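Local structure of 2,3-dihydroxybenzoate-AMP ligase (Bacillus subtilis, 1MDB) at residues 65-69 and 70-74; 112-115 and 116-119; 259-262 and 263-267; 488-491 and 492-495. The protein belongs to the ANL superfamily of AMP-binding enzymes, a large N-terminal part joined to a smaller C-terminal domain, and holds adenosine monophosphate and 2,3-dihydroxy-benzoic acid. All blocks are in the same frame, centred on the assembly; numbering follows the deposited sequence.

All four contacts are local, on four separate helices taken at the start (interaction 3), the middle (interaction 2) and the end (a fading last turn in interaction 4, a glycine-based one in interaction 1). The first three belong to the large AMP-binding part, interaction 4 to the C-terminal domain, about 63 Å from interaction 1 between centres. Phe67 and Ile72, Ile114 to Cys118 except Tyr116, Pro261, Ala264 and Phe265, and Leu488 and Leu492 are buried; Lys69, Arg493 and Glu494 are exposed. Apolar groups carry interactions 1 and 2, proline meets an aromatic ring in interaction 3, and in interaction 4 one arginine crosses an aromatic ring and another lies over the helix backbone.

Interaction 1: residues 65-69 and 70-74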
loop_
_atom_site.group_PDB
_atom_site.type_symbol
_atom_site.label_atom_id
_atom_site.label_comp_id
_atom_site.label_asym_id
_atom_site.label_seq_id
_atom_site.Cartn_x
_atom_site.Cartn_y
_atom_site.Cartn_z
ATOM N N ALA A 65 22.286 -18.134 4.285
ATOM C CA ALA A 65 22.944 -19.371 4.683
ATOM C C ALA A 65 22.326 -19.876 5.973
ATOM O O ALA A 65 22.108 -21.078 6.136
ATOM C CB ALA A 65 24.445 -19.143 4.859
ATOM N N GLY A 66 22.033 -18.954 6.892
ATOM C CA GLY A 66 21.417 -19.351 8.147
ATOM C C GLY A 66 20.026 -19.923 7.924
ATOM O O GLY A 66 19.655 -20.927 8.527
ATOM N N PHE A 67 19.252 -19.267 7.066
ATOM C CA PHE A 67 17.902 -19.712 6.731
ATOM C C PHE A 67 17.984 -21.115 6.129
ATOM O O PHE A 67 17.233 -22.003 6.511
ATOM C CB PHE A 67 17.253 -18.768 5.696
ATOM C CG PHE A 67 16.683 -17.483 6.277
ATOM C CD1 PHE A 67 16.462 -16.376 5.453
ATOM C CD2 PHE A 67 16.327 -17.392 7.618
ATOM C CE1 PHE A 67 15.893 -15.196 5.961
ATOM C CE2 PHE A 67 15.752 -16.214 8.139
ATOM C CZ PHE A 67 15.537 -15.119 7.311
ATOM N N GLN A 68 18.900 -21.300 5.178
ATOM C CA GLN A 68 19.070 -22.596 4.524
ATOM C C GLN A 68 19.453 -23.662 5.540
ATOM O O GLN A 68 18.886 -24.752 5.556
ATOM C CB GLN A 68 20.153 -22.521 3.451
ATOM C CG GLN A 68 20.293 -23.801 2.652
ATOM C CD GLN A 68 21.405 -23.727 1.631
ATOM O OE1 GLN A 68 22.589 -23.654 1.985
ATOM N NE2 GLN A 68 21.034 -23.739 0.353
ATOM N N LYS A 69 20.424 -23.337 6.385
ATOM C CA LYS A 69 20.875 -24.264 7.412
ATOM C C LYS A 69 19.694 -24.613 8.304
ATOM O O LYS A 69 19.579 -25.735 8.787
ATOM C CB LYS A 69 21.990 -23.629 8.242
ATOM C CG LYS A 69 22.757 -24.617 9.100
ATOM C CD LYS A 69 24.023 -23.981 9.645
ATOM C CE LYS A 69 24.937 -25.020 10.260
ATOM N NZ LYS A 69 26.241 -24.441 10.696
ATOM N N LEU A 70 18.809 -23.645 8.511
ATOM C CA LEU A 70 17.631 -23.868 9.340
ATOM C C LEU A 70 16.729 -24.912 8.681
ATOM O O LEU A 70 15.963 -25.601 9.357
ATOM C CB LEU A 70 16.865 -22.556 9.522
ATOM C CG LEU A 70 15.741 -22.520 10.555
ATOM C CD1 LEU A 70 16.274 -22.957 11.917
ATOM C CD2 LEU A 70 15.182 -21.103 10.631
ATOM N N GLY A 71 16.820 -25.025 7.360
ATOM C CA GLY A 71 16.003 -25.996 6.653
ATOM C C GLY A 71 14.987 -25.364 5.723
ATOM O O GLY A 71 14.139 -26.058 5.164
ATOM N N ILE A 72 15.050 -24.045 5.566
ATOM C CA ILE A 72 14.124 -23.355 4.675
ATOM C C ILE A 72 14.620 -23.581 3.259
ATOM O O ILE A 72 15.792 -23.366 2.977
ATOM C CB ILE A 72 14.074 -21.842 4.968
ATOM C CG1 ILE A 72 13.395 -21.605 6.322
ATOM C CG2 ILE A 72 13.314 -21.118 3.855
ATOM C CD1 ILE A 72 13.344 -20.167 6.731
ATOM N N GLN A 73 13.734 -24.017 2.373
ATOM C CA GLN A 73 14.138 -24.297 1.000
ATOM C C GLN A 73 13.513 -23.394 -0.057
ATOM O O GLN A 73 12.584 -22.630 0.215
ATOM C CB GLN A 73 13.800 -25.745 0.658
ATOM C CG GLN A 73 14.266 -26.766 1.680
ATOM C CD GLN A 73 13.766 -28.154 1.339
ATOM O OE1 GLN A 73 13.967 -28.634 0.222
ATOM N NE2 GLN A 73 13.110 -28.805 2.292
ATOM N N GLN A 74 14.037 -23.503 -1.272
ATOM C CA GLN A 74 13.543 -22.731 -2.398
ATOM C C GLN A 74 12.051 -23.034 -2.592
ATOM O O GLN A 74 11.625 -24.182 -2.493
ATOM C CB GLN A 74 14.353 -23.088 -3.656
ATOM C CG GLN A 74 13.977 -22.299 -4.903
ATOM C CD GLN A 74 15.065 -22.351 -5.968
ATOM O OE1 GLN A 74 15.582 -23.423 -6.297
ATOM N NE2 GLN A 74 15.414 -21.192 -6.517
#
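A Schellman motif closes helix 53-70 where Phe67 and Gln68, in the last turn, receive the backbone of Gly71 and Ile72 as the chain leaves for strand 77-80. Up to this point the helical ladder is regular: Leu70 N donates to Gly66 O at 2.8 Å. Then the pattern changes. Ile72 N reaches back five residues to Phe67 O, a 3.1 Å bond with an N-H...O angle of 160°, whereas Gly71 N reaches back only three, to Gln68 O at 2.8 Å, and meets that oxygen from well above the carbonyl plane. Gly71 N has a second, weak bond to Phe67 O, which therefore serves two donors at the helix end. Gly71 suits the turn: at its phi of 114° a beta carbon would be pressed against the carbonyl oxygen of Leu70, and glycine has none.

An apolar contact between the two residues joined by the five-residue bond accompanies the motif. Phe67 and Ile72 run alongside each other in the same direction, and both pack on Leu98 of helix 86-98, while Ile155 and Ile127 of neighbouring strands also touch the phenylalanine and Ala125 the isoleucine. With CG1 set beside the backbone N (chi1 -69°) and the chain extended beyond it, Ile72 carries its terminal methyl to the ring, where CD1 lies obliquely 4.2 Å from Phe67 CD2.

Interaction 2: residues 112-115 and 116-119; sequences SEIT and YFCE
Glu113 presents its carbonyl oxygen to one face of the Phe117 ring, one turn further along helix 111-120. The oxygen stands off-centre above the face, with Glu113 O 3.2 Å from Phe117 CG, and the same atom accepts the backbone bond from Phe117 N at 2.9 Å and a nearly straight 170°. The ring is brought over this carbonyl because its CG sits beside the backbone N (chi1 -59°), folding it back along the helix. Glu113 CB reaches the far end of the ring, 4.0 Å from Phe117 CZ. Ile114 crosses the phenylalanine at a slant, its CD1 4.0 Å from Phe117 CD1, and its other branch turns to the next residue, with Ile114 CG2 4.0 Å from Cys118 SG. Thr115 and Glu119 run side by side, pointing the same way, with Thr115 CG2 4.0 Å from Glu119 OE2. The Tyr116 N bond to Ser112 O is the longest of the four backbone bonds, at 3.3 Å.

The second shell fixes these groups. Thr115 OG1 is hydrogen-bonded to Ser111 O, and Glu113 OE1 accepts from Arg110 N, so the polar ends are held by backbone atoms just before and at the start of the helix. His109 meets Phe117 edge-to-face, and Val144 of helix 137-147 packs on Ile114 and Thr115. The result is an amphipathic helix with its apolar side turned inward, the connecting helix of a beta-alpha-beta crossover between strands 101-104 and 125-132, which run parallel on the two sides of strand 77-80.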
loop_
_atom_site.group_PDB
_atom_site.type_symbol
_atom_site.label_atom_id
_atom_site.label_comp_id
_atom_site.label_asym_id
_atom_site.label_seq_id
_atom_site.Cartn_x
_atom_site.Cartn_y
_atom_site.Cartn_z
ATOM N N SER A 112 -5.876 -14.401 13.911
ATOM C CA SER A 112 -6.818 -14.848 12.902
ATOM C C SER A 112 -6.239 -14.692 11.490
ATOM O O SER A 112 -6.255 -15.642 10.706
ATOM C CB SER A 112 -8.130 -14.079 13.025
ATOM O OG SER A 112 -9.214 -14.904 12.641
ATOM N N GLU A 113 -5.723 -13.509 11.162
ATOM C CA GLU A 113 -5.146 -13.307 9.836
ATOM C C GLU A 113 -3.819 -14.057 9.676
ATOM O O GLU A 113 -3.590 -14.692 8.651
ATOM C CB GLU A 113 -4.924 -11.819 9.557
ATOM C CG GLU A 113 -6.199 -11.002 9.551
ATOM C CD GLU A 113 -6.252 -10.027 10.699
ATOM O OE1 GLU A 113 -5.894 -10.412 11.836
ATOM O OE2 GLU A 113 -6.659 -8.876 10.460
ATOM N N ILE A 114 -2.951 -13.997 10.686
ATOM C CA ILE A 114 -1.660 -14.686 10.593
ATOM C C ILE A 114 -1.838 -16.201 10.449
ATOM O O ILE A 114 -1.211 -16.830 9.590
ATOM C CB ILE A 114 -0.756 -14.385 11.812
ATOM C CG1 ILE A 114 -0.451 -12.885 11.876
ATOM C CG2 ILE A 114 0.554 -15.163 11.699
ATOM C CD1 ILE A 114 0.151 -12.301 10.586
ATOM N N THR A 115 -2.691 -16.787 11.283
ATOM C CA THR A 115 -2.946 -18.226 11.203
ATOM C C THR A 115 -3.398 -18.585 9.781
ATOM O O THR A 115 -3.000 -19.605 9.226
ATOM C CB THR A 115 -4.028 -18.654 12.228
ATOM O OG1 THR A 115 -3.551 -18.380 13.547
ATOM C CG2 THR A 115 -4.329 -20.146 12.121
ATOM N N TYR A 116 -4.224 -17.729 9.196
ATOM C CA TYR A 116 -4.710 -17.944 7.841
ATOM C C TYR A 116 -3.545 -17.915 6.849
ATOM O O TYR A 116 -3.369 -18.843 6.053
ATOM C CB TYR A 116 -5.727 -16.865 7.488
ATOM C CG TYR A 116 -6.127 -16.860 6.032
ATOM C CD1 TYR A 116 -6.794 -17.945 5.471
ATOM C CD2 TYR A 116 -5.828 -15.774 5.215
ATOM C CE1 TYR A 116 -7.152 -17.949 4.132
ATOM C CE2 TYR A 116 -6.181 -15.765 3.875
ATOM C CZ TYR A 116 -6.841 -16.855 3.340
ATOM O OH TYR A 116 -7.182 -16.866 2.008
ATOM N N PHE A 117 -2.745 -16.851 6.902
ATOM C CA PHE A 117 -1.592 -16.724 6.011
ATOM C C PHE A 117 -0.651 -17.932 6.119
ATOM O O PHE A 117 -0.130 -18.412 5.110
ATOM C CB PHE A 117 -0.794 -15.452 6.343
ATOM C CG PHE A 117 -1.587 -14.170 6.232
ATOM C CD1 PHE A 117 -1.156 -13.018 6.887
ATOM C CD2 PHE A 117 -2.748 -14.103 5.471
ATOM C CE1 PHE A 117 -1.871 -11.818 6.787
ATOM C CE2 PHE A 117 -3.469 -12.911 5.366
ATOM C CZ PHE A 117 -3.030 -11.768 6.024
ATOM N N CYS A 118 -0.423 -18.411 7.341
ATOM C CA CYS A 118 0.484 -19.537 7.559
ATOM C C CYS A 118 -0.084 -20.852 7.038
ATOM O O CYS A 118 0.650 -21.676 6.480
ATOM C CB CYS A 118 0.834 -19.669 9.050
ATOM S SG CYS A 118 1.919 -18.362 9.709
ATOM N N GLU A 119 -1.387 -21.052 7.224
ATOM C CA GLU A 119 -2.052 -22.271 6.754
ATOM C C GLU A 119 -2.106 -22.280 5.231
ATOM O O GLU A 119 -1.540 -23.146 4.575
ATOM C CB GLU A 119 -3.485 -22.333 7.277
ATOM C CG GLU A 119 -3.738 -23.344 8.368
ATOM C CD GLU A 119 -5.218 -23.462 8.680
ATOM O OE1 GLU A 119 -5.981 -23.877 7.782
ATOM O OE2 GLU A 119 -5.622 -23.133 9.814
#

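Interaction 3: residues 259-262 and 263-267; sequences PSPD and DAFPL
With CG set beside its own backbone N (chi1 -77°), Phe265 turns its ring back along the chain, bringing one ring face against Pro261, one turn earlier at the start of helix 261-271. The result is a CH-pi contact: Pro261 CB stands 3.8 Å from the centroid of the Phe265 ring and only 12° off its normal, close to the middle of the face. The turn itself is an N-capped helix start. Ser260 occupies the cap position, and its chi1 of 173° directs the hydroxyl so that Ser260 OG accepts from Asp262 N at 3.3 Å. Its carbonyl works as well, Ser260 O taking both Asp263 N and Ala264 N, each at 2.9 Å. Phe265 N then bonds to Pro261 O, tying the same two residues through the backbone too.

Helix 280-292 borders the apolar side, where Trp286 meets Phe265 edge-to-face and also touches Pro261. The acidic ends look elsewhere, Asp262 OD1 to a salt bridge with Arg293 and Asp263 OD2 to Ser258 OG. Pro266 has no N-H to continue the ladder, and the helix kinks as Pro266 CD comes to rest 3.3 Å from Asp262 O.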
loop_
_atom_site.group_PDB
_atom_site.type_symbol
_atom_site.label_atom_id
_atom_site.label_comp_id
_atom_site.label_asym_id
_atom_site.label_seq_id
_atom_site.Cartn_x
_atom_site.Cartn_y
_atom_site.Cartn_z
ATOM N N PRO A 259 3.803 6.540 11.900
ATOM C CA PRO A 259 3.435 7.529 10.878
ATOM C C PRO A 259 3.264 8.938 11.438
ATOM O O PRO A 259 3.311 9.915 10.692
ATOM C CB PRO A 259 2.096 7.009 10.341
ATOM C CG PRO A 259 2.039 5.574 10.781
ATOM C CD PRO A 259 2.690 5.612 12.140
ATOM N N SER A 260 3.049 9.028 12.748
ATOM C CA SER A 260 2.798 10.301 13.422
ATOM C C SER A 260 3.815 11.425 13.234
ATOM O O SER A 260 5.019 11.191 13.192
ATOM C CB SER A 260 2.605 10.057 14.922
ATOM O OG SER A 260 2.517 11.277 15.632
ATOM N N PRO A 261 3.328 12.673 13.104
ATOM C CA PRO A 261 4.213 13.828 12.929
ATOM C C PRO A 261 5.258 13.906 14.049
ATOM O O PRO A 261 6.405 14.272 13.813
ATOM C CB PRO A 261 3.243 15.001 12.960
ATOM C CG PRO A 261 2.058 14.441 12.265
ATOM C CD PRO A 261 1.920 13.075 12.925
ATOM N N ASP A 262 4.855 13.562 15.267
ATOM C CA ASP A 262 5.776 13.595 16.390
ATOM C C ASP A 262 7.047 12.815 16.086
ATOM O O ASP A 262 8.135 13.222 16.486
ATOM C CB ASP A 262 5.114 13.038 17.649
ATOM C CG ASP A 262 4.200 14.041 18.309
ATOM O OD1 ASP A 262 4.673 15.152 18.619
ATOM O OD2 ASP A 262 3.016 13.727 18.522
ATOM N N ASP A 263 6.910 11.702 15.371
ATOM C CA ASP A 263 8.065 10.895 15.012
ATOM C C ASP A 263 8.694 11.293 13.682
ATOM O O ASP A 263 9.912 11.397 13.577
ATOM C CB ASP A 263 7.692 9.409 14.962
ATOM C CG ASP A 263 7.526 8.802 16.341
ATOM O OD1 ASP A 263 8.311 9.172 17.241
ATOM O OD2 ASP A 263 6.626 7.949 16.521
ATOM N N ALA A 264 7.854 11.525 12.676
ATOM C CA ALA A 264 8.300 11.872 11.328
ATOM C C ALA A 264 8.912 13.258 11.107
ATOM O O ALA A 264 9.915 13.383 10.404
ATOM C CB ALA A 264 7.146 11.669 10.346
ATOM N N PHE A 265 8.307 14.296 11.674
ATOM C CA PHE A 265 8.820 15.653 11.480
ATOM C C PHE A 265 10.285 15.823 11.883
ATOM O O PHE A 265 11.093 16.280 11.081
ATOM C CB PHE A 265 7.923 16.664 12.208
ATOM C CG PHE A 265 6.630 16.961 11.479
ATOM C CD1 PHE A 265 6.121 16.060 10.543
ATOM C CD2 PHE A 265 5.910 18.121 11.750
ATOM C CE1 PHE A 265 4.915 16.304 9.888
ATOM C CE2 PHE A 265 4.696 18.379 11.099
ATOM C CZ PHE A 265 4.198 17.466 10.167
ATOM N N PRO A 266 10.650 15.450 13.121
ATOM C CA PRO A 266 12.055 15.603 13.521
ATOM C C PRO A 266 12.964 14.879 12.530
ATOM O O PRO A 266 14.020 15.379 12.151
ATOM C CB PRO A 266 12.091 14.967 14.908
ATOM C CG PRO A 266 10.708 15.218 15.432
ATOM C CD PRO A 266 9.843 14.914 14.231
ATOM N N LEU A 267 12.530 13.699 12.100
ATOM C CA LEU A 267 13.284 12.885 11.151
ATOM C C LEU A 267 13.438 13.597 9.808
ATOM O O LEU A 267 14.466 13.497 9.152
ATOM C CB LEU A 267 12.569 11.542 10.945
ATOM C CG LEU A 267 13.134 10.235 11.515
ATOM C CD1 LEU A 267 14.277 10.487 12.489
ATOM C CD2 LEU A 267 11.998 9.470 12.164
#

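Interaction 4: residues 488-491 and 492-495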
loop_
_atom_site.group_PDB
_atom_site.type_symbol
_atom_site.label_atom_id
_atom_site.label_comp_id
_atom_site.label_asym_id
_atom_site.label_seq_id
_atom_site.Cartn_x
_atom_site.Cartn_y
_atom_site.Cartn_z
ATOM N N LEU A 488 -24.137 21.375 9.258
ATOM C CA LEU A 488 -23.407 20.824 8.117
ATOM C C LEU A 488 -24.300 20.627 6.903
ATOM O O LEU A 488 -23.882 20.876 5.773
ATOM C CB LEU A 488 -22.734 19.501 8.497
ATOM C CG LEU A 488 -21.570 19.649 9.482
ATOM C CD1 LEU A 488 -20.949 18.292 9.756
ATOM C CD2 LEU A 488 -20.537 20.612 8.898
ATOM N N LYS A 489 -25.525 20.171 7.144
ATOM C CA LYS A 489 -26.486 19.957 6.071
ATOM C C LYS A 489 -26.822 21.304 5.432
ATOM O O LYS A 489 -26.917 21.417 4.207
ATOM C CB LYS A 489 -27.753 19.302 6.624
ATOM C CG LYS A 489 -27.522 17.895 7.163
ATOM C CD LYS A 489 -28.800 17.273 7.692
ATOM C CE LYS A 489 -28.515 15.907 8.301
ATOM N NZ LYS A 489 -29.734 15.214 8.793
ATOM N N ALA A 490 -26.993 22.323 6.266
ATOM C CA ALA A 490 -27.304 23.661 5.777
ATOM C C ALA A 490 -26.137 24.177 4.939
ATOM O O ALA A 490 -26.329 24.797 3.886
ATOM C CB ALA A 490 -27.562 24.588 6.947
ATOM N N PHE A 491 -24.924 23.909 5.412
ATOM C CA PHE A 491 -23.708 24.321 4.719
ATOM C C PHE A 491 -23.715 23.754 3.298
ATOM O O PHE A 491 -23.415 24.457 2.320
ATOM C CB PHE A 491 -22.483 23.791 5.474
ATOM C CG PHE A 491 -21.167 24.093 4.801
ATOM C CD1 PHE A 491 -20.575 25.346 4.928
ATOM C CD2 PHE A 491 -20.519 23.120 4.047
ATOM C CE1 PHE A 491 -19.356 25.624 4.315
ATOM C CE2 PHE A 491 -19.291 23.391 3.427
ATOM C CZ PHE A 491 -18.712 24.645 3.562
ATOM N N LEU A 492 -24.057 22.474 3.189
ATOM C CA LEU A 492 -24.088 21.809 1.896
ATOM C C LEU A 492 -25.241 22.337 1.054
ATOM O O LEU A 492 -25.146 22.420 -0.170
ATOM C CB LEU A 492 -24.223 20.295 2.085
ATOM C CG LEU A 492 -23.028 19.650 2.801
ATOM C CD1 LEU A 492 -23.296 18.171 3.063
ATOM C CD2 LEU A 492 -21.783 19.823 1.942
ATOM N N ARG A 493 -26.324 22.702 1.725
ATOM C CA ARG A 493 -27.504 23.213 1.047
ATOM C C ARG A 493 -27.182 24.575 0.435
ATOM O O ARG A 493 -27.532 24.847 -0.708
ATOM C CB ARG A 493 -28.658 23.323 2.049
ATOM C CG ARG A 493 -30.030 23.102 1.450
ATOM C CD ARG A 493 -31.115 23.166 2.521
ATOM N NE ARG A 493 -31.009 22.084 3.499
ATOM C CZ ARG A 493 -30.934 22.267 4.818
ATOM N NH1 ARG A 493 -30.942 23.494 5.331
ATOM N NH2 ARG A 493 -30.867 21.220 5.627
ATOM N N GLU A 494 -26.496 25.415 1.203
ATOM C CA GLU A 494 -26.109 26.753 0.760
ATOM C C GLU A 494 -25.200 26.666 -0.467
ATOM O O GLU A 494 -25.182 27.563 -1.308
ATOM C CB GLU A 494 -25.391 27.476 1.905
ATOM C CG GLU A 494 -25.270 28.994 1.778
ATOM C CD GLU A 494 -24.193 29.443 0.799
ATOM O OE1 GLU A 494 -23.106 28.813 0.760
ATOM O OE2 GLU A 494 -24.428 30.443 0.081
ATOM N N ARG A 495 -24.458 25.565 -0.570
ATOM C CA ARG A 495 -23.544 25.357 -1.687
ATOM C C ARG A 495 -24.205 24.810 -2.947
ATOM O O ARG A 495 -23.541 24.638 -3.964
ATOM C CB ARG A 495 -22.408 24.434 -1.258
ATOM C CG ARG A 495 -21.508 25.062 -0.215
ATOM C CD ARG A 495 -20.676 24.026 0.511
ATOM N NE ARG A 495 -19.261 24.370 0.466
ATOM C CZ ARG A 495 -18.450 24.046 -0.531
ATOM N NH1 ARG A 495 -18.913 23.361 -1.561
ATOM N NH2 ARG A 495 -17.187 24.423 -0.509
#
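Arg495 lays its CD over one face of the Phe491 ring at the end of helix 485-494, the helix of a beta-alpha-beta unit between strands 469-478 and 505-508 in the C-terminal domain. The donors of this last turn are served by carbonyls one turn back: Leu492 N by Leu488 O, Arg493 N by Lys489 O and Glu494 N by Ala490 O, all at 2.8 to 3.0 Å. The ladder then fades, for Arg495 N has only weak bonds in the turn, to Phe491 O at 3.3 Å and to Leu492 O. Beyond the backbone, Lys489 NZ is satisfied by Asp504 O.

The arginines differ in how they lie. Arg495 crosses the ring obliquely, guanidinium and ring planes 40° apart, and packs tightly, with Arg495 NE 3.1 Å from Phe491 CE2; His452 meets the same ring edge-to-face. Arg493, bent at chi3 (-65°), instead folds back over the helix surface, where one face of its guanidinium covers the backbone and Arg493 NH1 lies 3.7 Å from Ala490 CA.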